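Putative adhesin (Bacteroides thetaiotaomicron, PDB 4QDG) belongs to the FimB/Mfa2 family of fimbrillin-associated lipoproteins and probably serves as an anchor or adhesin subunit of pili in a gut bacterium. Local coordinates at residues Cys37-Val42 and Thr52-Gly57; Ser16-Tyr21 and Asn64-Leu69; Phe78-Gly83 and Gly142-Met147. One frame throughout, in Å; residues are numbered along the deposited sequence. Where two conformers were deposited one is given.

Interaction 1: Cys37-Val42 and Thr52-Gly57; sequences CLTLLV and TRIVTG. With MG (magnesium ion), chain C.
Leu-38 to Leu-41 and Thr-52 to Val-55 form the two arms of an antiparallel beta hairpin, made by strands 38-44 and 49-55, whose open end carries a magnesium site. Two hydrogen-bonded pairs hold the arms together. Leu-38 exchanges both backbone bonds with Val-55, its N lying 2.7 Å from Val-55 O, and Leu-40 does the same with Arg-53, where Leu-40 N reaches Arg-53 O at 2.8 Å. Between and beyond them, Thr-39 faces Ile-54 and Leu-41 faces Thr-52 as non-hydrogen-bonded pairs. The side chains of Leu-41 and Thr-52 run alongside each other from their strands, with Leu-41 CD2 3.4 Å from Thr-52 OG1, a hydroxyl that is hydrogen-bonded to Tyr-49. At the other end Thr-56 CG2 packs on Cys-37 CB at 3.9 Å. The sulfur of Cys-37 sits between its own backbone N and carbonyl carbon (chi1 59°), a rotation that carries SG to within 2.6 Å of the magnesium ion; Asp-36, Cys-86 and His-124 also bind this metal. The arm 37-42 is itself bonded along its other edge to strand 75-82, through Thr-39 with Tyr-81 and Leu-41 with Val-79, while the face bearing Leu-38, Leu-40, Arg-53 and Val-55 packs against strands 15-20 and 67-70.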
loop_
_atom_site.group_PDB
_atom_site.type_symbol
_atom_site.label_atom_id
_atom_site.label_comp_id
_atom_site.label_asym_id
_atom_site.label_seq_id
_atom_site.Cartn_x
_atom_site.Cartn_y
_atom_site.Cartn_z
ATOM N N CYS A 37 7.137 -6.982 -11.529
ATOM C CA CYS A 37 6.227 -7.697 -12.418
ATOM C C CYS A 37 5.111 -6.761 -12.827
ATOM O O CYS A 37 4.586 -6.007 -12.016
ATOM C CB CYS A 37 5.701 -8.992 -11.801
ATOM S SG CYS A 37 4.791 -8.770 -10.245
ATOM N N LEU A 38 4.799 -6.762 -14.114
ATOM C CA LEU A 38 3.828 -5.847 -14.656
ATOM C C LEU A 38 2.745 -6.576 -15.442
ATOM O O LEU A 38 3.042 -7.464 -16.230
ATOM C CB LEU A 38 4.605 -4.857 -15.544
ATOM C CG LEU A 38 3.850 -3.793 -16.329
ATOM C CD1 LEU A 38 3.130 -2.797 -15.394
ATOM C CD2 LEU A 38 4.806 -3.088 -17.231
ATOM N N THR A 39 1.490 -6.194 -15.199
ATOM C CA THR A 39 0.332 -6.711 -15.898
ATOM C C THR A 39 -0.278 -5.523 -16.595
ATOM O O THR A 39 -0.720 -4.588 -15.932
ATOM C CB THR A 39 -0.653 -7.422 -14.933
ATOM O OG1 THR A 39 -0.006 -8.510 -14.283
ATOM C CG2 THR A 39 -1.906 -7.941 -15.650
ATOM N N LEU A 40 -0.311 -5.549 -17.918
ATOM C CA LEU A 40 -0.887 -4.448 -18.702
ATOM C C LEU A 40 -2.132 -4.971 -19.457
ATOM O O LEU A 40 -2.048 -5.936 -20.218
ATOM C CB LEU A 40 0.184 -3.855 -19.656
ATOM C CG LEU A 40 -0.157 -2.605 -20.494
ATOM C CD1 LEU A 40 -1.003 -2.957 -21.723
ATOM C CD2 LEU A 40 -0.729 -1.451 -19.660
ATOM N N LEU A 41 -3.276 -4.325 -19.232
ATOM C CA LEU A 41 -4.555 -4.697 -19.845
ATOM C C LEU A 41 -4.985 -3.665 -20.866
ATOM O O LEU A 41 -4.852 -2.464 -20.619
ATOM C CB LEU A 41 -5.645 -4.856 -18.778
ATOM C CG LEU A 41 -5.349 -5.859 -17.675
ATOM C CD1 LEU A 41 -6.038 -5.459 -16.425
ATOM C CD2 LEU A 41 -5.745 -7.246 -18.074
ATOM N N VAL A 42 -5.477 -4.140 -22.023
ATOM C CA VAL A 42 -5.895 -3.310 -23.145
ATOM C C VAL A 42 -7.398 -3.418 -23.290
ATOM O O VAL A 42 -7.925 -4.519 -23.415
ATOM C CB VAL A 42 -5.167 -3.677 -24.494
ATOM C CG1 VAL A 42 -5.509 -2.675 -25.606
ATOM C CG2 VAL A 42 -3.650 -3.782 -24.320
ATOM N N THR A 52 -3.941 -8.671 -22.967
ATOM C CA THR A 52 -3.133 -8.637 -21.751
ATOM C C THR A 52 -1.665 -8.879 -22.111
ATOM O O THR A 52 -1.351 -9.746 -22.930
ATOM C CB THR A 52 -3.625 -9.663 -20.708
ATOM O OG1 THR A 52 -5.022 -9.479 -20.474
ATOM C CG2 THR A 52 -2.877 -9.569 -19.394
ATOM N N ARG A 53 -0.790 -8.096 -21.492
ATOM C CA ARG A 53 0.662 -8.209 -21.621
ATOM C C ARG A 53 1.250 -8.365 -20.231
ATOM O O ARG A 53 0.941 -7.564 -19.343
ATOM C CB ARG A 53 1.268 -6.982 -22.333
ATOM C CG ARG A 53 0.999 -6.902 -23.830
ATOM C CD ARG A 53 2.029 -7.635 -24.687
ATOM N NE ARG A 53 1.717 -7.523 -26.114
ATOM C CZ ARG A 53 0.817 -8.267 -26.746
ATOM N NH1 ARG A 53 0.139 -9.201 -26.092
ATOM N NH2 ARG A 53 0.594 -8.091 -28.041
ATOM N N ILE A 54 2.050 -9.399 -20.019
ATOM C CA ILE A 54 2.657 -9.633 -18.720
ATOM C C ILE A 54 4.173 -9.519 -18.858
ATOM O O ILE A 54 4.740 -10.121 -19.759
ATOM C CB ILE A 54 2.170 -10.989 -18.138
ATOM C CG1 ILE A 54 0.746 -10.801 -17.552
ATOM C CG2 ILE A 54 3.130 -11.527 -17.054
ATOM C CD1 ILE A 54 -0.164 -11.946 -17.770
ATOM N N VAL A 55 4.818 -8.710 -17.989
ATOM C CA VAL A 55 6.279 -8.529 -18.013
ATOM C C VAL A 55 6.856 -8.865 -16.620
ATOM O O VAL A 55 6.490 -8.214 -15.647
ATOM C CB VAL A 55 6.719 -7.117 -18.481
ATOM C CG1 VAL A 55 8.231 -7.049 -18.643
ATOM C CG2 VAL A 55 6.029 -6.724 -19.777
ATOM N N THR A 56 7.772 -9.853 -16.544
ATOM C CA THR A 56 8.385 -10.301 -15.286
ATOM C C THR A 56 9.925 -10.245 -15.300
ATOM O O THR A 56 10.542 -10.405 -14.241
ATOM C CB THR A 56 7.933 -11.733 -14.946
ATOM O OG1 THR A 56 8.084 -12.577 -16.090
ATOM C CG2 THR A 56 6.500 -11.792 -14.405
ATOM N N GLY A 57 10.518 -9.986 -16.464
ATOM C CA GLY A 57 11.966 -9.939 -16.647
ATOM C C GLY A 57 12.751 -8.795 -16.024
ATOM O O GLY A 57 12.212 -7.994 -15.262
HETATM MG MG MG C . 6.290 -9.205 -8.179
#

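Interaction 2: Ser16-Tyr21 and Asn64-Leu69; sequences SLRFIY and NYRMKL
Phe-19 turns its ring edge to Met-67, a selenomethionine, with Phe-19 CE1 3.8 Å from Met-67 CB, and Phe-19 CD1 meets Tyr-65 CE2 at 3.9 Å as the two aromatic side chains pass at an angle. Leu-17 CD1 touches Leu-69 CD1 farther along, so this face of the contact is apolar. The backbones pair antiparallel here: Leu-17 and Met-67 exchange two hydrogen bonds, Leu-17 N to Met-67 O and Met-67 N to Leu-17 O, both 2.8 Å. Past this pair a water takes over, accepting from Phe-19 N and donating to Tyr-65 O, where the two segments draw apart.

On the other face Arg-18 and Arg-66 meet, but Arg-66 was modelled in two conformers and what follows holds for one of them, so it is correspondingly less certain. The two arginine chains run together, and Arg-18, extended from CG to NE, sets its CD over the centre of one face of the Arg-66 guanidinium, 3.6 Å from Arg-66 CZ. The guanidinium planes are turned 48° apart. Arg-66 is bent at its second torsion (chi2 -66°), which folds the chain back and lets Arg-66 NH1 donate to Tyr-65 O at 2.8 Å, from above the carbonyl plane; the same NH1 also bonds to Glu-63 O.

Strand 15-20 is bonded on its other edge to the parallel strand 140-159, through Ser-16, Arg-18 and Ile-20. Phe-19, Met-67 and Leu-69 meanwhile pack against Leu-40 of strand 38-44, and Tyr-65 and Met-67 also reach Val-55 of strand 49-55.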
loop_
_atom_site.group_PDB
_atom_site.type_symbol
_atom_site.label_atom_id
_atom_site.label_comp_id
_atom_site.label_asym_id
_atom_site.label_seq_id
_atom_site.Cartn_x
_atom_site.Cartn_y
_atom_site.Cartn_z
ATOM N N SER A 16 3.254 3.148 -27.498
ATOM C CA SER A 16 4.514 2.886 -26.820
ATOM C C SER A 16 4.345 3.409 -25.402
ATOM O O SER A 16 4.263 4.617 -25.184
ATOM C CB SER A 16 5.683 3.535 -27.549
ATOM O OG SER A 16 6.861 3.376 -26.775
ATOM N N LEU A 17 4.235 2.507 -24.446
ATOM C CA LEU A 17 3.947 2.905 -23.075
ATOM C C LEU A 17 5.129 2.901 -22.158
ATOM O O LEU A 17 5.883 1.939 -22.120
ATOM C CB LEU A 17 2.855 2.011 -22.467
ATOM C CG LEU A 17 1.545 1.933 -23.233
ATOM C CD1 LEU A 17 0.576 0.994 -22.530
ATOM C CD2 LEU A 17 0.927 3.315 -23.413
ATOM N N ARG A 18 5.235 3.975 -21.370
ATOM C CA ARG A 18 6.202 4.153 -20.281
ATOM C C ARG A 18 5.431 3.936 -18.981
ATOM O O ARG A 18 4.243 4.285 -18.902
ATOM C CB ARG A 18 6.866 5.552 -20.334
ATOM C CG ARG A 18 7.862 5.822 -19.192
ATOM C CD ARG A 18 8.582 7.147 -19.325
ATOM N NE ARG A 18 9.665 7.253 -18.348
ATOM C CZ ARG A 18 9.879 8.302 -17.555
ATOM N NH1 ARG A 18 9.081 9.366 -17.615
ATOM N NH2 ARG A 18 10.885 8.292 -16.687
ATOM N N PHE A 19 6.065 3.289 -18.005
ATOM C CA PHE A 19 5.447 3.031 -16.708
ATOM C C PHE A 19 6.260 3.714 -15.614
ATOM O O PHE A 19 7.465 3.482 -15.509
ATOM C CB PHE A 19 5.306 1.530 -16.460
ATOM C CG PHE A 19 4.496 0.830 -17.516
ATOM C CD1 PHE A 19 5.100 0.331 -18.666
ATOM C CD2 PHE A 19 3.122 0.668 -17.369
ATOM C CE1 PHE A 19 4.341 -0.287 -19.666
ATOM C CE2 PHE A 19 2.372 0.036 -18.369
ATOM C CZ PHE A 19 2.989 -0.427 -19.513
ATOM N N ILE A 20 5.637 4.627 -14.867
ATOM C CA ILE A 20 6.355 5.337 -13.792
ATOM C C ILE A 20 5.631 5.176 -12.449
ATOM O O ILE A 20 4.422 4.938 -12.420
ATOM C CB ILE A 20 6.621 6.841 -14.116
ATOM C CG1 ILE A 20 5.363 7.710 -14.012
ATOM C CG2 ILE A 20 7.305 6.996 -15.485
ATOM C CD1 ILE A 20 5.627 9.213 -13.848
ATOM N N TYR A 21 6.401 5.276 -11.343
ATOM C CA TYR A 21 5.893 5.286 -9.968
ATOM C C TYR A 21 6.604 6.442 -9.244
ATOM O O TYR A 21 7.658 6.255 -8.640
ATOM C CB TYR A 21 6.026 3.918 -9.251
ATOM C CG TYR A 21 5.900 3.984 -7.736
ATOM C CD1 TYR A 21 4.763 4.523 -7.126
ATOM C CD2 TYR A 21 6.949 3.572 -6.911
ATOM C CE1 TYR A 21 4.669 4.633 -5.730
ATOM C CE2 TYR A 21 6.856 3.662 -5.520
ATOM C CZ TYR A 21 5.709 4.182 -4.935
ATOM O OH TYR A 21 5.635 4.249 -3.560
ATOM N N ASN A 64 14.820 3.062 -19.305
ATOM C CA ASN A 64 14.515 3.322 -20.714
ATOM C C ASN A 64 13.462 2.335 -21.272
ATOM O O ASN A 64 13.143 2.414 -22.455
ATOM C CB ASN A 64 15.794 3.280 -21.582
ATOM C CG ASN A 64 16.791 4.391 -21.301
ATOM O OD1 ASN A 64 16.440 5.579 -21.174
ATOM N ND2 ASN A 64 18.076 4.029 -21.246
ATOM N N TYR A 65 12.936 1.406 -20.436
ATOM C CA TYR A 65 11.921 0.426 -20.828
ATOM C C TYR A 65 10.634 1.077 -21.311
ATOM O O TYR A 65 10.105 1.993 -20.671
ATOM C CB TYR A 65 11.559 -0.549 -19.659
ATOM C CG TYR A 65 10.381 -1.459 -19.961
ATOM C CD1 TYR A 65 10.451 -2.410 -20.975
ATOM C CD2 TYR A 65 9.162 -1.297 -19.303
ATOM C CE1 TYR A 65 9.347 -3.192 -21.314
ATOM C CE2 TYR A 65 8.050 -2.082 -19.629
ATOM C CZ TYR A 65 8.153 -3.035 -20.630
ATOM O OH TYR A 65 7.076 -3.816 -20.969
ATOM N N ARG A 66 10.138 0.570 -22.446
ATOM C CA ARG A 66 8.877 0.976 -23.074
ATOM C C ARG A 66 8.160 -0.244 -23.601
ATOM O O ARG A 66 8.803 -1.173 -24.072
ATOM C CB ARG A 66 9.079 1.985 -24.227
ATOM C CG ARG A 66 9.796 3.288 -23.876
ATOM C CD ARG A 66 9.060 4.198 -22.922
ATOM N NE ARG A 66 9.832 5.415 -22.696
ATOM C CZ ARG A 66 10.703 5.591 -21.709
ATOM N NH1 ARG A 66 10.895 4.637 -20.800
ATOM N NH2 ARG A 66 11.370 6.730 -21.606
HETATM N N MSE A 67 6.854 -0.269 -23.517
HETATM C CA MSE A 67 6.098 -1.382 -24.043
HETATM C C MSE A 67 5.515 -0.973 -25.383
HETATM O O MSE A 67 4.633 -0.115 -25.438
HETATM C CB MSE A 67 4.996 -1.838 -23.077
HETATM C CG MSE A 67 4.297 -3.103 -23.562
HETATM SE SE MSE A 67 2.747 -3.534 -22.502
HETATM C CE MSE A 67 3.698 -4.168 -20.884
ATOM N N LYS A 68 6.015 -1.595 -26.464
ATOM C CA LYS A 68 5.547 -1.361 -27.813
ATOM C C LYS A 68 4.337 -2.240 -28.065
ATOM O O LYS A 68 4.412 -3.454 -27.868
ATOM C CB LYS A 68 6.677 -1.660 -28.789
ATOM C CG LYS A 68 6.346 -1.441 -30.250
ATOM C CD LYS A 68 7.551 -1.837 -31.141
ATOM C CE LYS A 68 7.710 -3.331 -31.360
ATOM N NZ LYS A 68 6.685 -3.870 -32.296
ATOM N N LEU A 69 3.207 -1.631 -28.447
ATOM C CA LEU A 69 2.003 -2.384 -28.744
ATOM C C LEU A 69 1.526 -2.098 -30.142
ATOM O O LEU A 69 1.136 -0.969 -30.439
ATOM C CB LEU A 69 0.856 -2.116 -27.737
ATOM C CG LEU A 69 1.031 -2.590 -26.298
ATOM C CD1 LEU A 69 -0.043 -1.981 -25.391
ATOM C CD2 LEU A 69 0.945 -4.090 -26.202
HETATM O O HOH W 1 8.694 2.223 -18.355
#

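Interaction 3: Phe78-Gly83 and Gly142-Met147; sequences FVAYGG and GTVEMM
Ala-80 meets Val-144 and Met-146 across a buried interface between two strands that face each other without pairing; at the nearest point, Ala-80 to Val-144, their CA atoms are 7.3 Å apart. The CB of Ala-80 points toward 142-147 and lies 3.8 Å from Val-144 CG1. The same CB is 3.8 Å from CE of Met-146, a selenomethionine, so one small side chain packs against two larger ones. Next in sequence, Tyr-81 directs its ring to the other face of the strand and contributes backbone, with its C 3.7 Å from Met-146 CE. Gly-82 continues this backbone surface: Met-146 CE lies against its main chain, 3.5 Å from Gly-82 N. Met-146 gets there because its chain runs extended through chi2 (175°) and then bends at chi3 (82°), laying CE alongside residues 80 to 82. Strand 75-82 lies between strands 38-44 and 127-137, bonded to both, and its Tyr-81 ring meets Trp-128 on the far face. On the other partner, Val-144 also packs on Leu-131 and Met-146 on Tyr-127, both of strand 127-137, which pairs with strand 75-82 and strand 140-159 alike.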
loop_
_atom_site.group_PDB
_atom_site.type_symbol
_atom_site.label_atom_id
_atom_site.label_comp_id
_atom_site.label_asym_id
_atom_site.label_seq_id
_atom_site.Cartn_x
_atom_site.Cartn_y
_atom_site.Cartn_z
ATOM N N PHE A 78 -5.851 1.763 -21.130
ATOM C CA PHE A 78 -4.882 0.815 -20.593
ATOM C C PHE A 78 -4.888 0.790 -19.089
ATOM O O PHE A 78 -4.916 1.844 -18.469
ATOM C CB PHE A 78 -3.475 1.185 -21.075
ATOM C CG PHE A 78 -3.343 1.196 -22.572
ATOM C CD1 PHE A 78 -3.061 0.021 -23.272
ATOM C CD2 PHE A 78 -3.465 2.386 -23.285
ATOM C CE1 PHE A 78 -2.927 0.034 -24.663
ATOM C CE2 PHE A 78 -3.307 2.400 -24.672
ATOM C CZ PHE A 78 -3.047 1.223 -25.353
ATOM N N VAL A 79 -4.835 -0.398 -18.498
ATOM C CA VAL A 79 -4.783 -0.545 -17.049
ATOM C C VAL A 79 -3.528 -1.303 -16.722
ATOM O O VAL A 79 -3.291 -2.355 -17.301
ATOM C CB VAL A 79 -6.069 -1.196 -16.431
ATOM C CG1 VAL A 79 -5.958 -1.280 -14.913
ATOM C CG2 VAL A 79 -7.327 -0.416 -16.816
ATOM N N ALA A 80 -2.701 -0.758 -15.821
ATOM C CA ALA A 80 -1.463 -1.419 -15.384
ATOM C C ALA A 80 -1.533 -1.822 -13.931
ATOM O O ALA A 80 -2.056 -1.077 -13.082
ATOM C CB ALA A 80 -0.253 -0.515 -15.592
ATOM N N TYR A 81 -1.003 -3.023 -13.653
ATOM C CA TYR A 81 -0.868 -3.531 -12.293
ATOM C C TYR A 81 0.535 -3.943 -12.065
ATOM O O TYR A 81 1.129 -4.559 -12.941
ATOM C CB TYR A 81 -1.790 -4.718 -11.991
ATOM C CG TYR A 81 -3.253 -4.368 -11.842
ATOM C CD1 TYR A 81 -3.759 -3.891 -10.637
ATOM C CD2 TYR A 81 -4.141 -4.564 -12.885
ATOM C CE1 TYR A 81 -5.114 -3.594 -10.488
ATOM C CE2 TYR A 81 -5.500 -4.294 -12.742
ATOM C CZ TYR A 81 -5.983 -3.818 -11.539
ATOM O OH TYR A 81 -7.319 -3.546 -11.426
ATOM N N GLY A 82 1.049 -3.613 -10.893
ATOM C CA GLY A 82 2.357 -4.042 -10.437
ATOM C C GLY A 82 2.164 -4.964 -9.251
ATOM O O GLY A 82 1.323 -4.696 -8.394
ATOM N N GLY A 83 2.890 -6.078 -9.217
ATOM C CA GLY A 83 2.805 -7.014 -8.102
ATOM C C GLY A 83 1.710 -8.056 -8.157
ATOM O O GLY A 83 1.406 -8.670 -7.136
ATOM N N GLY A 142 2.861 7.362 -24.457
ATOM C CA GLY A 142 2.037 7.605 -23.284
ATOM C C GLY A 142 2.667 7.050 -22.031
ATOM O O GLY A 142 3.366 6.041 -22.085
ATOM N N THR A 143 2.421 7.706 -20.900
ATOM C CA THR A 143 2.966 7.302 -19.607
ATOM C C THR A 143 1.854 6.897 -18.654
ATOM O O THR A 143 0.908 7.656 -18.437
ATOM C CB THR A 143 3.830 8.427 -19.004
ATOM O OG1 THR A 143 4.908 8.687 -19.888
ATOM C CG2 THR A 143 4.360 8.094 -17.601
ATOM N N VAL A 144 1.992 5.689 -18.087
ATOM C CA VAL A 144 1.070 5.165 -17.092
ATOM C C VAL A 144 1.680 5.487 -15.745
ATOM O O VAL A 144 2.730 4.938 -15.383
ATOM C CB VAL A 144 0.745 3.663 -17.239
ATOM C CG1 VAL A 144 -0.329 3.266 -16.223
ATOM C CG2 VAL A 144 0.310 3.320 -18.676
ATOM N N GLU A 145 1.062 6.445 -15.057
ATOM C CA GLU A 145 1.483 6.923 -13.758
ATOM C C GLU A 145 0.841 6.040 -12.710
ATOM O O GLU A 145 -0.384 5.928 -12.642
ATOM C CB GLU A 145 1.112 8.402 -13.582
ATOM C CG GLU A 145 1.591 9.274 -14.730
ATOM C CD GLU A 145 1.466 10.765 -14.492
ATOM O OE1 GLU A 145 1.586 11.198 -13.322
ATOM O OE2 GLU A 145 1.330 11.505 -15.495
HETATM N N MSE A 146 1.678 5.347 -11.937
HETATM C CA MSE A 146 1.174 4.378 -10.988
HETATM C C MSE A 146 1.291 4.782 -9.522
HETATM O O MSE A 146 2.118 5.624 -9.155
HETATM C CB MSE A 146 1.861 3.056 -11.232
HETATM C CG MSE A 146 1.536 2.546 -12.631
HETATM SE SE MSE A 146 2.491 0.984 -12.996
HETATM C CE MSE A 146 1.312 -0.299 -12.083
HETATM N N MSE A 147 0.413 4.176 -8.695
HETATM C CA MSE A 147 0.415 4.393 -7.258
HETATM C C MSE A 147 0.591 3.075 -6.534
HETATM O O MSE A 147 0.339 2.042 -7.118
HETATM C CB MSE A 147 -0.833 5.131 -6.772
HETATM C CG MSE A 147 -2.136 4.356 -6.928
HETATM SE SE MSE A 147 -3.487 5.134 -5.767
HETATM C CE MSE A 147 -3.097 4.121 -4.316
#

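In the fold
The three contacts lie on the same side of the chain's centre; between their own centres, interactions 1 and 2 are about 11 Å apart, 1 and 3 about 10 Å, and 2 and 3 about 9 Å. Along the sequence, interaction 1 is nested inside the loop closed by interaction 2, and interaction 3 opens after both. Strands 38-44 and 75-82 are neighbours, tying interaction 1 to interaction 3, and the parallel pair of strands 15-20 and 140-159 ties interaction 2 to interaction 3. Side chains complete the link: Leu-69 packs on Phe-78, and Tyr-21 on Met-146. The strands pack face to face around a common apolar interior, with the magnesium site to which Cys-37 contributes its sulfur at its margin.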